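P protein (Mumps virus, PDB 3BBZ) probably tethers the viral polymerase to the nucleocapsid during RNA synthesis, this fragment being its small three-helix nucleocapsid-binding domain. Local coordinates at residues Ala31-Glu34 / Asp35-Asn38. The protein carries 1 engineered substitution. Sequence-based numbering, arbitrary orientation.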
loop_
_atom_site.group_PDB
_atom_site.type_symbol
_atom_site.label_atom_id
_atom_site.label_comp_id
_atom_site.label_asym_id
_atom_site.label_seq_id
_atom_site.Cartn_x
_atom_site.Cartn_y
_atom_site.Cartn_z
ATOM N N ALA A 31 2.872 7.671 -5.977
ATOM C CA ALA A 31 4.277 7.245 -5.909
ATOM C C ALA A 31 4.593 6.347 -7.106
ATOM O O ALA A 31 3.733 5.625 -7.603
ATOM C CB ALA A 31 4.588 6.475 -4.600
ATOM N N SER A 32 5.831 6.367 -7.555
ATOM C CA SER A 32 6.171 5.518 -8.660
ATOM C C SER A 32 7.586 4.956 -8.602
ATOM O O SER A 32 7.896 4.022 -9.352
ATOM C CB SER A 32 5.974 6.281 -9.966
ATOM O OG SER A 32 6.788 7.454 -9.985
ATOM N N THR A 33 8.445 5.492 -7.743
ATOM C CA THR A 33 9.842 5.044 -7.743
ATOM C C THR A 33 9.974 3.834 -6.828
ATOM O O THR A 33 9.140 3.645 -5.940
ATOM C CB THR A 33 10.786 6.148 -7.241
ATOM O OG1 THR A 33 10.439 6.477 -5.894
ATOM C CG2 THR A 33 10.660 7.377 -8.114
ATOM N N GLU A 34 11.045 3.058 -7.020
ATOM C CA GLU A 34 11.243 1.809 -6.298
ATOM C C GLU A 34 11.358 2.089 -4.795
ATOM O O GLU A 34 10.776 1.343 -3.987
ATOM C CB GLU A 34 12.444 1.007 -6.847
ATOM C CG GLU A 34 12.658 -0.349 -6.092
ATOM C CD GLU A 34 14.041 -0.995 -6.318
ATOM O OE1 GLU A 34 14.623 -0.818 -7.407
ATOM O OE2 GLU A 34 14.533 -1.708 -5.407
ATOM N N ASP A 35 12.056 3.180 -4.442
ATOM C CA ASP A 35 12.207 3.665 -3.070
ATOM C C ASP A 35 10.867 3.939 -2.389
ATOM O O ASP A 35 10.627 3.425 -1.304
ATOM C CB ASP A 35 13.093 4.944 -2.999
ATOM C CG ASP A 35 14.620 4.624 -3.021
ATOM O OD1 ASP A 35 14.983 3.452 -3.228
ATOM O OD2 ASP A 35 15.455 5.554 -2.853
ATOM N N ALA A 36 10.000 4.724 -3.036
ATOM C CA ALA A 36 8.678 5.061 -2.511
ATOM C C ALA A 36 7.783 3.851 -2.366
ATOM O O ALA A 36 7.037 3.747 -1.382
ATOM C CB ALA A 36 7.997 6.066 -3.407
ATOM N N LEU A 37 7.839 2.954 -3.348
ATOM C CA LEU A 37 7.019 1.752 -3.321
ATOM C C LEU A 37 7.434 0.802 -2.193
ATOM O O LEU A 37 6.556 0.275 -1.504
ATOM C CB LEU A 37 6.966 1.087 -4.684
ATOM C CG LEU A 37 6.336 1.877 -5.868
ATOM C CD1 LEU A 37 6.330 1.006 -7.127
ATOM C CD2 LEU A 37 4.935 2.367 -5.609
ATOM N N ASN A 38 8.743 0.671 -1.937
ATOM C CA ASN A 38 9.248 -0.157 -0.836
ATOM C C ASN A 38 8.766 0.360 0.526
ATOM O O ASN A 38 8.388 -0.426 1.407
ATOM C CB ASN A 38 10.778 -0.205 -0.832
ATOM C CG ASN A 38 11.344 -1.121 -1.936
ATOM O OD1 ASN A 38 10.614 -1.873 -2.556
ATOM N ND2 ASN A 38 12.638 -1.041 -2.174
#
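T33 is the N-cap of helix 34-47, and its hydroxyl reaches forward to the backbone of A36. The bond from A36 N to T33 OG1 is weak, 3.4 Å long, but fairly straight, with an angle of 163° at the hydrogen. A chi1 of 62° swings OG1 over the first turn and points it at that N-H. Regular helical bonds follow at once: L37 N donates to T33 O at 3.0 Å, and N38 N donates to E34 O, also at 3.0 Å.

Apolar contact is made just ahead of the cap. The methyl CB of A31 packs on CB of A36 at 3.6 Å, and CD2 of L37 lies farther off, 4.2 Å from the same A31 CB. L37 is buried and also packs on Q3 and I7 of helix 3-14, while A31 O accepts a hydrogen bond from K4 NZ of that helix.

Farther round the turn, the extended E34 chain brings its carboxylate past the N38 amide, OE2 standing 3.8 Å from ND2 with the two planes 76° apart, a loose polar approach.

The weak threonine cap thus gives the A36 N-H a partner at the end of the helix, where the carbonyls of a preceding turn are missing, and the regular bonds begin with L37 N. L37 carries the packing against helix 3-14, to which A31 is tied through its carbonyl.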